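Five-membered-cyclitol-phosphate synthase (Streptomyces citricolor, PDB 6K96) belongs to the myo-inositol-1-phosphate synthase family and binds nicotinamide-adenine-dinucleotide and a sodium ion, in an assembly of four chains. Local coordinates at residues B[209-214]-B[270-275]. Sequence-based numbering, arbitrary orientation.
Sequences ASSYQL and LNIEGL
The carbonyl oxygen Asn-271 O accepts two bonds from the neighbouring strand: Tyr-212 N reaches it at 3.0 Å and Ser-211 OG at a short 2.5 Å, a length from which no strength should be inferred. Neither donor lies in the carbonyl plane; with OG anti to the backbone N (chi1 180°), the hydroxyl reaches across to the carbonyl of strand 270-275. His-194 of helix 190-203 also hydrogen-bonds this OG, tying the sheet to the helix packed on its Ser-211 and Ile-272 face. Asn-271 N returns a nearly straight bond to Tyr-212 O (3.0 Å, 167° at the hydrogen), completing with Tyr-212 N to Asn-271 O the reciprocal bonds of a hydrogen-bonded antiparallel pair. Tyr-212 CG lies between the backbone N and the carbonyl carbon, which swings the ring toward the other strand, and Asn-271 CB sits over one face, 3.5 Å from the ring centroid, a CH-pi contact. Ring and amide planes are 25° apart, but the side chains run across each other and CB, displaced toward the rim near CZ, does the touching. Asn-271 ND2 donates to Glu-273 OE2 at 3.1 Å and to Asp-285, while Glu-273 OE1 meets Ser-283; both outside partners belong to the adjoining strand 281-291. Tyr-212 also packs on Leu-216 of a second subunit, placing this face at a subunit interface. Toward Ala-209 the pairing changes: Ala-209 N binds Glu-273 O at 2.8 Å, whereas Ser-210 N makes a weak bond to the same oxygen. Two residues thus oppose one, a classic beta bulge in an otherwise regular antiparallel pair of the mixed sheet.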
ATOM      1  N   ALA B 209      16.521  -2.452  10.484  1.00 27.89           N
ATOM      2  CA  ALA B 209      15.851  -2.826  11.742  1.00 28.05           C
ATOM      3  C   ALA B 209      15.137  -4.156  11.505  1.00 27.69           C
ATOM      4  O   ALA B 209      15.204  -4.998  12.403  1.00 28.43           O
ATOM      5  CB  ALA B 209      14.859  -1.788  12.203  1.00 28.06           C
ATOM      6  N   SER B 210      14.454  -4.332  10.377  1.00 26.79           N
ATOM      7  CA  SER B 210      13.500  -5.448  10.233  1.00 26.39           C
ATOM      8  C   SER B 210      12.902  -5.449   8.853  1.00 25.91           C
ATOM      9  O   SER B 210      12.860  -4.335   8.221  1.00 26.13           O
ATOM     10  CB  SER B 210      12.405  -5.408  11.264  1.00 26.55           C
ATOM     11  OG  SER B 210      11.350  -4.546  10.915  1.00 26.28           O
ATOM     12  N   SER B 211      12.482  -6.631   8.402  1.00 25.28           N
ATOM     13  CA  SER B 211      11.778  -6.785   7.101  1.00 24.70           C
ATOM     14  C   SER B 211      10.918  -8.050   7.146  1.00 24.36           C
ATOM     15  O   SER B 211      11.196  -8.862   7.932  1.00 24.68           O
ATOM     16  CB  SER B 211      12.724  -6.683   5.898  1.00 24.35           C
ATOM     17  OG  SER B 211      12.037  -6.839   4.656  1.00 23.90           O
ATOM     18  N   TYR B 212       9.815  -8.089   6.431  1.00 24.12           N
ATOM     19  CA  TYR B 212       9.054  -9.319   6.143  1.00 24.21           C
ATOM     20  C   TYR B 212       8.641  -9.297   4.686  1.00 24.60           C
ATOM     21  O   TYR B 212       8.492  -8.230   4.062  1.00 24.66           O
ATOM     22  CB  TYR B 212       7.869  -9.570   7.095  1.00 23.93           C
ATOM     23  CG  TYR B 212       6.861  -8.463   7.262  1.00 23.53           C
ATOM     24  CD1 TYR B 212       5.833  -8.330   6.357  1.00 23.22           C
ATOM     25  CD2 TYR B 212       6.929  -7.558   8.316  1.00 23.54           C
ATOM     26  CE1 TYR B 212       4.898  -7.302   6.454  1.00 23.14           C
ATOM     27  CE2 TYR B 212       6.014  -6.526   8.428  1.00 23.60           C
ATOM     28  CZ  TYR B 212       4.989  -6.399   7.496  1.00 23.35           C
ATOM     29  OH  TYR B 212       4.067  -5.399   7.558  1.00 23.49           O
ATOM     30  N   GLN B 213       8.461 -10.504   4.193  1.00 25.52           N
ATOM     31  CA  GLN B 213       7.951 -10.845   2.853  1.00 26.24           C
ATOM     32  C   GLN B 213       6.861 -11.881   3.101  1.00 26.73           C
ATOM     33  O   GLN B 213       7.169 -12.833   3.791  1.00 26.97           O
ATOM     34  CB  GLN B 213       9.115 -11.418   2.054  1.00 26.54           C
ATOM     35  CG  GLN B 213       8.702 -12.205   0.819  1.00 26.80           C
ATOM     36  CD  GLN B 213       9.851 -12.719  -0.019  1.00 27.36           C
ATOM     37  OE1 GLN B 213       9.634 -13.584  -0.870  1.00 28.30           O
ATOM     38  NE2 GLN B 213      11.056 -12.175   0.180  1.00 27.26           N
ATOM     39  N   LEU B 214       5.644 -11.681   2.605  1.00 27.49           N
ATOM     40  CA  LEU B 214       4.653 -12.776   2.567  1.00 28.44           C
ATOM     41  C   LEU B 214       4.038 -12.865   1.190  1.00 28.06           C
ATOM     42  O   LEU B 214       3.950 -11.824   0.592  1.00 29.22           O
ATOM     43  CB  LEU B 214       3.617 -12.616   3.676  1.00 29.68           C
ATOM     44  CG  LEU B 214       3.009 -11.234   3.889  1.00 30.13           C
ATOM     45  CD1 LEU B 214       1.550 -11.271   3.469  1.00 30.25           C
ATOM     46  CD2 LEU B 214       3.099 -10.908   5.385  1.00 30.76           C
ATOM     47  N   LEU B 270       5.590  -6.651   1.049  1.00 30.10           N
ATOM     48  CA  LEU B 270       6.839  -6.615   1.821  1.00 30.03           C
ATOM     49  C   LEU B 270       6.911  -5.311   2.598  1.00 29.44           C
ATOM     50  O   LEU B 270       6.086  -4.412   2.352  1.00 29.48           O
ATOM     51  CB  LEU B 270       8.034  -7.002   0.948  1.00 30.35           C
ATOM     52  CG  LEU B 270       8.480  -6.038  -0.118  1.00 30.93           C
ATOM     53  CD1 LEU B 270       9.265  -4.916   0.554  1.00 31.35           C
ATOM     54  CD2 LEU B 270       9.307  -6.754  -1.200  1.00 30.70           C
ATOM     55  N   ASN B 271       7.643  -5.406   3.697  1.00 28.95           N
ATOM     56  CA  ASN B 271       7.918  -4.311   4.649  1.00 28.25           C
ATOM     57  C   ASN B 271       9.420  -4.293   4.874  1.00 27.67           C
ATOM     58  O   ASN B 271       9.989  -5.384   5.052  1.00 27.27           O
ATOM     59  CB  ASN B 271       7.224  -4.484   5.996  1.00 28.19           C
ATOM     60  CG  ASN B 271       7.433  -3.260   6.854  1.00 28.34           C
ATOM     61  OD1 ASN B 271       8.167  -3.293   7.834  1.00 28.37           O
ATOM     62  ND2 ASN B 271       6.870  -2.143   6.424  1.00 27.86           N
ATOM     63  N   ILE B 272      10.019  -3.113   4.796  1.00 27.29           N
ATOM     64  CA  ILE B 272      11.437  -2.882   5.173  1.00 27.39           C
ATOM     65  C   ILE B 272      11.467  -1.670   6.067  1.00 27.77           C
ATOM     66  O   ILE B 272      10.820  -0.732   5.734  1.00 27.61           O
ATOM     67  CB  ILE B 272      12.372  -2.696   3.972  1.00 26.95           C
ATOM     68  CG1 ILE B 272      12.373  -3.913   3.052  1.00 26.34           C
ATOM     69  CG2 ILE B 272      13.755  -2.314   4.482  1.00 27.13           C
ATOM     70  CD1 ILE B 272      12.702  -3.564   1.651  1.00 26.31           C
ATOM     71  N   GLU B 273      12.151  -1.785   7.195  1.00 28.80           N
ATOM     72  CA  GLU B 273      12.232  -0.747   8.237  1.00 29.74           C
ATOM     73  C   GLU B 273      13.704  -0.479   8.415  1.00 29.39           C
ATOM     74  O   GLU B 273      14.350  -1.239   9.093  1.00 29.36           O
ATOM     75  CB  GLU B 273      11.577  -1.205   9.545  1.00 31.12           C
ATOM     76  CG  GLU B 273      10.067  -1.365   9.448  1.00 32.28           C
ATOM     77  CD  GLU B 273       9.270  -0.087   9.112  1.00 33.99           C
ATOM     78  OE1 GLU B 273       9.742   1.070   9.415  1.00 33.93           O
ATOM     79  OE2 GLU B 273       8.148  -0.248   8.525  1.00 36.39           O
ATOM     80  N   GLY B 274      14.205   0.586   7.803  1.00 28.98           N
ATOM     81  CA  GLY B 274      15.619   0.987   7.929  1.00 28.58           C
ATOM     82  C   GLY B 274      15.796   2.011   9.009  1.00 28.43           C
ATOM     83  O   GLY B 274      14.817   2.553   9.522  1.00 28.38           O
ATOM     84  N   LEU B 275      17.031   2.305   9.326  1.00 28.71           N
ATOM     85  CA  LEU B 275      17.351   3.444  10.216  1.00 29.37           C
ATOM     86  C   LEU B 275      18.427   4.239   9.477  1.00 29.38           C
ATOM     87  O   LEU B 275      19.329   3.623   8.830  1.00 29.48           O
ATOM     88  CB  LEU B 275      17.809   3.000  11.613  1.00 29.80           C
ATOM     89  CG  LEU B 275      16.899   1.994  12.342  1.00 29.87           C
ATOM     90  CD1 LEU B 275      17.643   1.246  13.454  1.00 30.01           C
ATOM     91  CD2 LEU B 275      15.648   2.675  12.906  1.00 30.01           C
TER